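Side-chain contacts in putative curved DNA-binding protein (Chaetomium thermophilum var. thermophilum DSM 1495, PDB 4IPA), which probably serves in ribosome biogenesis as an Arx1 protein built on the methionine aminopeptidase fold, and may bind DNA: residues V23-K28 and D125-I130; A33-K38 and E65-K70; F302-R307 and G326-Y331. All coordinates share one frame; numbering follows the deposited sequence.

Contact 1 of 3, residues V23-K28 and D125-I130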
loop_
_atom_site.group_PDB
_atom_site.type_symbol
_atom_site.label_atom_id
_atom_site.label_comp_id
_atom_site.label_asym_id
_atom_site.label_seq_id
_atom_site.Cartn_x
_atom_site.Cartn_y
_atom_site.Cartn_z
ATOM N N VAL A 23 -22.113 -11.113 0.087
ATOM C CA VAL A 23 -21.601 -11.544 1.380
ATOM C C VAL A 23 -20.370 -12.398 1.166
ATOM O O VAL A 23 -19.369 -12.246 1.861
ATOM C CB VAL A 23 -22.649 -12.346 2.170
ATOM C CG1 VAL A 23 -22.013 -12.999 3.400
ATOM C CG2 VAL A 23 -23.821 -11.429 2.563
ATOM N N ASP A 24 -20.429 -13.284 0.182
ATOM C CA ASP A 24 -19.314 -14.199 -0.045
ATOM C C ASP A 24 -17.995 -13.461 -0.324
ATOM O O ASP A 24 -16.964 -13.748 0.273
ATOM C CB ASP A 24 -19.630 -15.160 -1.183
ATOM C CG ASP A 24 -18.448 -16.050 -1.533
ATOM O OD1 ASP A 24 -18.031 -16.845 -0.671
ATOM O OD2 ASP A 24 -17.934 -15.954 -2.669
ATOM N N VAL A 25 -18.048 -12.504 -1.234
ATOM C CA VAL A 25 -16.874 -11.752 -1.631
ATOM C C VAL A 25 -16.401 -10.805 -0.515
ATOM O O VAL A 25 -15.224 -10.768 -0.167
ATOM C CB VAL A 25 -17.172 -11.004 -2.936
ATOM C CG1 VAL A 25 -16.093 -9.959 -3.238
ATOM C CG2 VAL A 25 -17.340 -12.030 -4.076
ATOM N N LEU A 26 -17.335 -10.066 0.061
ATOM C CA LEU A 26 -17.016 -9.163 1.140
ATOM C C LEU A 26 -16.325 -9.924 2.280
ATOM O O LEU A 26 -15.311 -9.477 2.817
ATOM C CB LEU A 26 -18.291 -8.484 1.610
ATOM C CG LEU A 26 -18.175 -7.139 2.319
ATOM C CD1 LEU A 26 -17.115 -6.269 1.658
ATOM C CD2 LEU A 26 -19.544 -6.443 2.346
ATOM N N THR A 27 -16.858 -11.095 2.610
ATOM C CA THR A 27 -16.353 -11.932 3.699
ATOM C C THR A 27 -14.952 -12.499 3.426
ATOM O O THR A 27 -14.160 -12.675 4.353
ATOM C CB THR A 27 -17.355 -13.088 4.014
ATOM O OG1 THR A 27 -18.609 -12.523 4.424
ATOM C CG2 THR A 27 -16.835 -13.992 5.123
ATOM N N LYS A 28 -14.651 -12.774 2.163
ATOM C CA LYS A 28 -13.324 -13.252 1.788
ATOM C C LYS A 28 -12.293 -12.129 1.874
ATOM O O LYS A 28 -11.196 -12.334 2.381
ATOM C CB LYS A 28 -13.355 -13.891 0.392
ATOM C CG LYS A 28 -14.021 -15.271 0.377
ATOM C CD LYS A 28 -14.362 -15.757 -1.029
ATOM C CE LYS A 28 -14.935 -17.180 -0.971
ATOM N NZ LYS A 28 -15.529 -17.614 -2.269
ATOM N N ASP A 125 -9.231 -16.708 -2.162
ATOM C CA ASP A 125 -9.980 -16.990 -3.385
ATOM C C ASP A 125 -9.876 -15.856 -4.390
ATOM O O ASP A 125 -10.839 -15.544 -5.090
ATOM C CB ASP A 125 -11.444 -17.321 -3.090
ATOM C CG ASP A 125 -12.186 -17.867 -4.319
ATOM O OD1 ASP A 125 -11.570 -18.586 -5.133
ATOM O OD2 ASP A 125 -13.395 -17.584 -4.469
ATOM N N GLY A 126 -8.698 -15.239 -4.446
ATOM C CA GLY A 126 -8.409 -14.203 -5.417
ATOM C C GLY A 126 -8.803 -12.821 -4.947
ATOM O O GLY A 126 -8.677 -11.857 -5.691
ATOM N N TYR A 127 -9.285 -12.719 -3.713
ATOM C CA TYR A 127 -9.648 -11.419 -3.150
ATOM C C TYR A 127 -8.620 -10.991 -2.102
ATOM O O TYR A 127 -8.554 -11.546 -0.996
ATOM C CB TYR A 127 -11.086 -11.433 -2.595
ATOM C CG TYR A 127 -12.093 -11.867 -3.655
ATOM C CD1 TYR A 127 -12.392 -11.040 -4.731
ATOM C CD2 TYR A 127 -12.696 -13.119 -3.605
ATOM C CE1 TYR A 127 -13.287 -11.428 -5.715
ATOM C CE2 TYR A 127 -13.600 -13.526 -4.595
ATOM C CZ TYR A 127 -13.888 -12.676 -5.642
ATOM O OH TYR A 127 -14.768 -13.061 -6.630
ATOM N N GLY A 128 -7.810 -10.003 -2.468
ATOM C CA GLY A 128 -6.696 -9.592 -1.636
ATOM C C GLY A 128 -6.880 -8.272 -0.914
ATOM O O GLY A 128 -7.576 -7.366 -1.398
ATOM N N THR A 129 -6.266 -8.174 0.261
ATOM C CA THR A 129 -6.196 -6.916 0.983
ATOM C C THR A 129 -4.727 -6.606 1.178
ATOM O O THR A 129 -3.981 -7.447 1.664
ATOM C CB THR A 129 -6.827 -7.031 2.388
ATOM O OG1 THR A 129 -6.150 -8.066 3.108
ATOM C CG2 THR A 129 -8.315 -7.383 2.291
ATOM N N ILE A 130 -4.309 -5.410 0.792
ATOM C CA ILE A 130 -2.950 -4.962 1.048
ATOM C C ILE A 130 -3.008 -3.835 2.084
ATOM O O ILE A 130 -3.892 -2.973 2.015
ATOM C CB ILE A 130 -2.255 -4.492 -0.258
ATOM C CG1 ILE A 130 -2.277 -5.616 -1.299
ATOM C CG2 ILE A 130 -0.810 -4.056 0.014
ATOM C CD1 ILE A 130 -1.640 -5.248 -2.635
#
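Lys28 NZ sits between two carboxylates, Asp125 across the contact and Asp24 one helical turn back. Lys28 NZ reaches Asp125 OD2 at 3.1 Å, coming from the anti side and tilted 34° out of the carboxylate plane. The same NZ of Lys28 lies 2.9 Å from Asp24 OD2 on the syn side, with a weak second bond to OD1. Asp24 OD2 and Asp125 OD2 stay 5.1 Å apart, and the shared ammonium probably eases their repulsion. Extended beyond CG, the lysine chain also lays its CD 3.9 Å from Asp125 CB and brushes the Tyr127 ring obliquely, 4.0 Å from CD2. Asp125 and Gly126 form the two-residue loop of a β-hairpin joining strands 115-124 and 127-136; both have positive phi, with the backbone angles of a type I' turn. Tyr127 starts the returning strand, and Val25 covers one face of its ring with both methyls. Val25 CG1 lies toward the rim, 4.1 Å from the centroid of the Tyr127 ring in a CH-pi contact, and Val25 CG2 lies 3.8 Å from Tyr127 CZ, at the phenol end. Tyr29 and Lys222 also contact this tyrosine, placing it between the start of helix 23-46 and a neighbouring loop.

Contact 2 of 3, residues A33-K38 and E65-K70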
loop_
_atom_site.group_PDB
_atom_site.type_symbol
_atom_site.label_atom_id
_atom_site.label_comp_id
_atom_site.label_asym_id
_atom_site.label_seq_id
_atom_site.Cartn_x
_atom_site.Cartn_y
_atom_site.Cartn_z
ATOM N N ALA A 33 -8.256 -9.386 5.298
ATOM C CA ALA A 33 -7.921 -8.205 6.079
ATOM C C ALA A 33 -7.533 -8.554 7.511
ATOM O O ALA A 33 -6.563 -8.034 8.039
ATOM C CB ALA A 33 -9.088 -7.234 6.085
ATOM N N GLN A 34 -8.307 -9.422 8.143
ATOM C CA GLN A 34 -8.015 -9.812 9.512
ATOM C C GLN A 34 -6.649 -10.483 9.575
ATOM O O GLN A 34 -5.876 -10.231 10.494
ATOM C CB GLN A 34 -9.100 -10.740 10.063
ATOM C CG GLN A 34 -10.418 -10.043 10.385
ATOM C CD GLN A 34 -11.455 -11.006 10.950
ATOM O OE1 GLN A 34 -11.988 -11.860 10.235
ATOM N NE2 GLN A 34 -11.723 -10.890 12.243
ATOM N N ILE A 35 -6.337 -11.321 8.592
ATOM C CA ILE A 35 -5.016 -11.928 8.556
ATOM C C ILE A 35 -3.941 -10.862 8.351
ATOM O O ILE A 35 -2.938 -10.858 9.057
ATOM C CB ILE A 35 -4.878 -13.023 7.469
ATOM C CG1 ILE A 35 -5.601 -14.307 7.894
ATOM C CG2 ILE A 35 -3.411 -13.348 7.240
ATOM C CD1 ILE A 35 -5.698 -15.378 6.799
ATOM N N SER A 36 -4.150 -9.956 7.400
ATOM C CA SER A 36 -3.121 -8.951 7.103
ATOM C C SER A 36 -2.889 -8.052 8.301
ATOM O O SER A 36 -1.760 -7.731 8.617
ATOM C CB SER A 36 -3.496 -8.092 5.894
ATOM O OG SER A 36 -3.959 -8.889 4.826
ATOM N N GLU A 37 -3.960 -7.646 8.974
ATOM C CA GLU A 37 -3.809 -6.753 10.113
ATOM C C GLU A 37 -3.106 -7.440 11.280
ATOM O O GLU A 37 -2.323 -6.813 11.988
ATOM C CB GLU A 37 -5.156 -6.158 10.550
ATOM C CG GLU A 37 -5.768 -5.211 9.509
ATOM C CD GLU A 37 -7.112 -4.635 9.953
ATOM O OE1 GLU A 37 -7.650 -5.097 10.988
ATOM O OE2 GLU A 37 -7.633 -3.716 9.276
ATOM N N LYS A 38 -3.378 -8.727 11.465
ATOM C CA LYS A 38 -2.721 -9.492 12.526
ATOM C C LYS A 38 -1.230 -9.699 12.229
ATOM O O LYS A 38 -0.397 -9.563 13.123
ATOM C CB LYS A 38 -3.423 -10.830 12.763
ATOM C CG LYS A 38 -2.598 -11.837 13.572
ATOM C CD LYS A 38 -3.473 -12.947 14.151
ATOM C CE LYS A 38 -4.526 -12.369 15.115
ATOM N NZ LYS A 38 -5.442 -13.393 15.728
ATOM N N GLU A 65 1.875 -17.420 6.239
ATOM C CA GLU A 65 1.523 -18.774 5.837
ATOM C C GLU A 65 0.821 -19.550 6.957
ATOM O O GLU A 65 -0.180 -20.217 6.708
ATOM C CB GLU A 65 2.734 -19.522 5.296
ATOM C CG GLU A 65 3.268 -18.934 4.006
ATOM C CD GLU A 65 4.349 -19.800 3.372
ATOM O OE1 GLU A 65 4.693 -20.856 3.948
ATOM O OE2 GLU A 65 4.850 -19.429 2.292
ATOM N N GLU A 66 1.321 -19.444 8.186
ATOM C CA GLU A 66 0.646 -20.069 9.325
ATOM C C GLU A 66 -0.804 -19.588 9.424
ATOM O O GLU A 66 -1.733 -20.398 9.518
ATOM C CB GLU A 66 1.373 -19.772 10.642
ATOM C CG GLU A 66 2.796 -20.319 10.736
ATOM C CD GLU A 66 3.592 -19.706 11.899
ATOM O OE1 GLU A 66 2.986 -19.020 12.756
ATOM O OE2 GLU A 66 4.826 -19.908 11.956
ATOM N N GLU A 67 -0.994 -18.270 9.408
ATOM C CA GLU A 67 -2.338 -17.698 9.505
ATOM C C GLU A 67 -3.203 -18.227 8.382
ATOM O O GLU A 67 -4.358 -18.592 8.599
ATOM C CB GLU A 67 -2.305 -16.170 9.469
ATOM C CG GLU A 67 -1.726 -15.527 10.710
ATOM C CD GLU A 67 -2.448 -15.973 11.977
ATOM O OE1 GLU A 67 -3.684 -16.161 11.941
ATOM O OE2 GLU A 67 -1.776 -16.150 13.009
ATOM N N LEU A 68 -2.631 -18.284 7.181
ATOM C CA LEU A 68 -3.363 -18.735 6.000
ATOM C C LEU A 68 -3.795 -20.192 6.145
ATOM O O LEU A 68 -4.907 -20.558 5.778
ATOM C CB LEU A 68 -2.526 -18.537 4.722
ATOM C CG LEU A 68 -2.489 -17.105 4.173
ATOM C CD1 LEU A 68 -1.509 -16.943 3.045
ATOM C CD2 LEU A 68 -3.888 -16.683 3.719
ATOM N N SER A 69 -2.917 -21.024 6.687
ATOM C CA SER A 69 -3.234 -22.444 6.807
ATOM C C SER A 69 -4.319 -22.686 7.860
ATOM O O SER A 69 -4.871 -23.784 7.943
ATOM C CB SER A 69 -1.988 -23.264 7.152
ATOM O OG SER A 69 -1.649 -23.081 8.510
ATOM N N LYS A 70 -4.619 -21.662 8.657
ATOM C CA LYS A 70 -5.633 -21.782 9.696
ATOM C C LYS A 70 -7.042 -21.421 9.233
ATOM O O LYS A 70 -7.983 -21.506 10.016
ATOM C CB LYS A 70 -5.246 -20.949 10.918
ATOM C CG LYS A 70 -3.972 -21.445 11.601
ATOM C CD LYS A 70 -3.786 -20.875 13.009
ATOM C CE LYS A 70 -3.486 -19.383 13.008
ATOM N NZ LYS A 70 -2.588 -19.021 14.152
#
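Ile35 uses both branches against helix 53-69. Its CG2 methyl meets Glu67 CB at 3.8 Å, while the longer branch runs on past that residue until CD1 touches Leu68 CD2, also at 3.8 Å, the two side chains crossing at about a right angle. The same CD1 comes within 3.9 Å of the backbone O of Glu67, so the isoleucine tip rests against main chain as well as side chain. CG1 stands anti to the carbonyl carbon (chi1 -75°), which carries this branch out to the opposing helix. One turn further on, Lys38 crosses Glu67 near its carboxylate, but it is a methylene, not the ammonium, that touches the carboxylate: Lys38 CD lies 3.8 Å from Glu67 OE2. The lysine bends at chi3, and its NZ remains 5.0 Å from Glu67 OE1, too far for a salt bridge, although the opposite charges should still attract. The helices run nearly antiparallel, their short segments at 151° with axes 10.1 Å apart at closest approach. They are the two arms of an α-helical hairpin in the M24, or pita-bread, fold, packed here with greasy contacts inside and charged ones toward the surface. Behind the first shell, Lys70, just past the helix, reaches back to form a salt bridge to Glu67, its NZ standing 3.2 Å from OE2 and well above the carboxylate plane; the bend at chi2 of the glutamate (-56°) sets the acid group beside Lys38 CD. At that end of the helix Ser69 OG bonds to Glu66 O, and Leu68 O accepts from Lys79 NZ. On the other arm, Ser36 OG bonds to Ala122 N and Glu37 OE2 to Gly361 N, tying helix 23-46 to the strand it covers and to the segment after strand 355-360.

Contact 3 of 3, residues F302-R307 and G326-Y331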
loop_
_atom_site.group_PDB
_atom_site.type_symbol
_atom_site.label_atom_id
_atom_site.label_comp_id
_atom_site.label_asym_id
_atom_site.label_seq_id
_atom_site.Cartn_x
_atom_site.Cartn_y
_atom_site.Cartn_z
ATOM N N PHE A 302 -0.442 -12.363 -7.953
ATOM C CA PHE A 302 -0.181 -11.465 -6.837
ATOM C C PHE A 302 1.311 -11.133 -6.653
ATOM O O PHE A 302 2.194 -11.935 -6.983
ATOM C CB PHE A 302 -0.810 -12.003 -5.552
ATOM C CG PHE A 302 -2.330 -11.954 -5.551
ATOM C CD1 PHE A 302 -3.001 -10.753 -5.304
ATOM C CD2 PHE A 302 -3.084 -13.108 -5.791
ATOM C CE1 PHE A 302 -4.401 -10.690 -5.305
ATOM C CE2 PHE A 302 -4.485 -13.069 -5.787
ATOM C CZ PHE A 302 -5.155 -11.853 -5.541
ATOM N N PRO A 303 1.600 -9.931 -6.134
ATOM C CA PRO A 303 3.008 -9.565 -5.939
ATOM C C PRO A 303 3.721 -10.550 -5.039
ATOM O O PRO A 303 3.111 -11.134 -4.140
ATOM C CB PRO A 303 2.927 -8.180 -5.293
ATOM C CG PRO A 303 1.602 -7.610 -5.813
ATOM C CD PRO A 303 0.686 -8.814 -5.840
ATOM N N PHE A 304 5.006 -10.762 -5.314
ATOM C CA PHE A 304 5.831 -11.652 -4.512
ATOM C C PHE A 304 7.263 -11.132 -4.491
ATOM O O PHE A 304 7.651 -10.295 -5.322
ATOM C CB PHE A 304 5.788 -13.076 -5.073
ATOM C CG PHE A 304 6.372 -13.192 -6.436
ATOM C CD1 PHE A 304 5.607 -12.924 -7.564
ATOM C CD2 PHE A 304 7.689 -13.564 -6.596
ATOM C CE1 PHE A 304 6.157 -13.015 -8.821
ATOM C CE2 PHE A 304 8.246 -13.668 -7.864
ATOM C CZ PHE A 304 7.484 -13.382 -8.974
ATOM N N SER A 305 8.036 -11.604 -3.518
ATOM C CA SER A 305 9.448 -11.269 -3.444
ATOM C C SER A 305 10.263 -12.435 -3.981
ATOM O O SER A 305 9.949 -13.582 -3.700
ATOM C CB SER A 305 9.850 -10.990 -1.991
ATOM O OG SER A 305 11.250 -10.790 -1.893
ATOM N N LEU A 306 11.316 -12.154 -4.738
ATOM C CA LEU A 306 12.246 -13.214 -5.144
ATOM C C LEU A 306 12.796 -14.020 -3.959
ATOM O O LEU A 306 13.109 -15.195 -4.098
ATOM C CB LEU A 306 13.415 -12.635 -5.933
ATOM C CG LEU A 306 13.164 -11.975 -7.290
ATOM C CD1 LEU A 306 14.519 -11.597 -7.910
ATOM C CD2 LEU A 306 12.384 -12.870 -8.225
ATOM N N ARG A 307 12.945 -13.393 -2.802
ATOM C CA ARG A 307 13.429 -14.133 -1.639
ATOM C C ARG A 307 12.449 -15.233 -1.217
ATOM O O ARG A 307 12.810 -16.128 -0.466
ATOM C CB ARG A 307 13.710 -13.209 -0.449
ATOM C CG ARG A 307 14.562 -13.879 0.626
ATOM C CD ARG A 307 13.973 -13.759 2.037
ATOM N NE ARG A 307 12.726 -14.504 2.220
ATOM C CZ ARG A 307 11.556 -13.927 2.491
ATOM N NH1 ARG A 307 11.490 -12.600 2.608
ATOM N NH2 ARG A 307 10.459 -14.664 2.657
ATOM N N GLY A 326 8.064 -9.583 -20.423
ATOM C CA GLY A 326 6.814 -9.002 -19.973
ATOM C C GLY A 326 5.813 -9.909 -19.262
ATOM O O GLY A 326 4.660 -9.516 -19.078
ATOM N N VAL A 327 6.231 -11.104 -18.848
ATOM C CA VAL A 327 5.336 -12.010 -18.120
ATOM C C VAL A 327 5.442 -11.796 -16.614
ATOM O O VAL A 327 4.517 -12.134 -15.887
ATOM C CB VAL A 327 5.577 -13.514 -18.455
ATOM C CG1 VAL A 327 5.433 -13.770 -19.950
ATOM C CG2 VAL A 327 6.958 -13.948 -17.982
ATOM N N PHE A 328 6.579 -11.279 -16.150
ATOM C CA PHE A 328 6.663 -10.717 -14.807
ATOM C C PHE A 328 6.722 -9.202 -14.959
ATOM O O PHE A 328 7.395 -8.693 -15.849
ATOM C CB PHE A 328 7.938 -11.144 -14.075
ATOM C CG PHE A 328 7.940 -12.568 -13.578
ATOM C CD1 PHE A 328 6.952 -13.467 -13.938
ATOM C CD2 PHE A 328 8.955 -12.996 -12.736
ATOM C CE1 PHE A 328 6.981 -14.767 -13.468
ATOM C CE2 PHE A 328 9.002 -14.295 -12.267
ATOM C CZ PHE A 328 8.013 -15.183 -12.632
ATOM N N ARG A 329 5.997 -8.488 -14.111
ATOM C CA ARG A 329 6.235 -7.076 -13.927
ATOM C C ARG A 329 7.292 -6.922 -12.827
ATOM O O ARG A 329 7.243 -7.587 -11.799
ATOM C CB ARG A 329 4.948 -6.354 -13.523
ATOM C CG ARG A 329 5.139 -4.843 -13.306
ATOM C CD ARG A 329 3.837 -4.140 -12.931
ATOM N NE ARG A 329 2.815 -4.339 -13.952
ATOM C CZ ARG A 329 2.731 -3.619 -15.057
ATOM N NH1 ARG A 329 3.614 -2.654 -15.275
ATOM N NH2 ARG A 329 1.774 -3.862 -15.942
ATOM N N GLN A 330 8.250 -6.044 -13.038
ATOM C CA GLN A 330 9.260 -5.806 -12.025
ATOM C C GLN A 330 8.981 -4.440 -11.426
ATOM O O GLN A 330 8.720 -3.494 -12.155
ATOM C CB GLN A 330 10.654 -5.860 -12.658
ATOM C CG GLN A 330 11.793 -5.306 -11.830
ATOM C CD GLN A 330 13.027 -5.038 -12.697
ATOM O OE1 GLN A 330 14.012 -5.754 -12.627
ATOM N NE2 GLN A 330 12.955 -4.012 -13.529
ATOM N N TYR A 331 9.014 -4.353 -10.102
ATOM C CA TYR A 331 8.886 -3.069 -9.414
ATOM C C TYR A 331 10.261 -2.585 -9.037
ATOM O O TYR A 331 10.861 -3.062 -8.069
ATOM C CB TYR A 331 8.007 -3.198 -8.164
ATOM C CG TYR A 331 6.603 -3.605 -8.510
ATOM C CD1 TYR A 331 5.648 -2.647 -8.859
ATOM C CD2 TYR A 331 6.238 -4.948 -8.544
ATOM C CE1 TYR A 331 4.357 -3.018 -9.203
ATOM C CE2 TYR A 331 4.951 -5.329 -8.877
ATOM C CZ TYR A 331 4.015 -4.366 -9.209
ATOM O OH TYR A 331 2.741 -4.757 -9.545
#
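Phe304 points the CZ edge of its ring at the face of Phe328, a T-shaped pair with the ring planes at 81° and the centroids 5.5 Å apart. The touching atom is Phe304 CZ, which stands 3.7 Å from Phe328 CE2 and a little farther from CD2 and CZ of Phe328, so the approach favours one side of the receiving ring over its centre. Such an approach sets the slightly positive C-H edge of one ring against the pi cloud of the other. Phe304 holds CG between its backbone N and carbonyl carbon (chi1 64°), a less roomy rotamer that swings the ring toward Phe328, on the far edge strand. Another part of its edge meets main chain: Phe302 O lies in the ring plane, 3.6 Å from Phe304 CD1. Just beyond the phenylalanine, Ser305 OG accepts from Arg307 N at 3.2 Å in an ST turn, where the strand passes into a 3-10 turn; Arg307 NH2 carries on to a salt bridge with Asp61. On the other segment, Gly326 closes helix 312-324 in a Schellman motif, and the chain then enters the strand bearing Phe328. Strands 304-305 and 328-330 are the two edges of a small antiparallel sheet, with 273-276 running between them, so the aromatic pair spans the middle strand. Phe299 of helix 286-299 meets the Phe304 ring nearly parallel, and Val295 touches it too, while Phe328 packs on Ile291 and Tyr292 of that helix and on Val319 and Cys322 of helix 312-324.

How the contacts relate
From the N terminus, helix 23-46 supplies the first side of two contacts. Its opening turns wait until the hairpin at 125-130 to close contact 1, a loop of 96 intervening residues; its next turns meet 65-70 much sooner, so contact 2 lies wholly within that loop. The two touch where Thr129 OG1 and Ser36 OG approach to 2.9 Å, probably a hydrogen bond, between the helix and strand 127-136. Contact 3 comes later and in series, closing a short, mostly helical loop between the two edge strands of the small sheet. It meets contact 1 through packing of Phe302 CZ on Gly126 O, whereas contact 2 stays about 7 Å away at the nearest atoms.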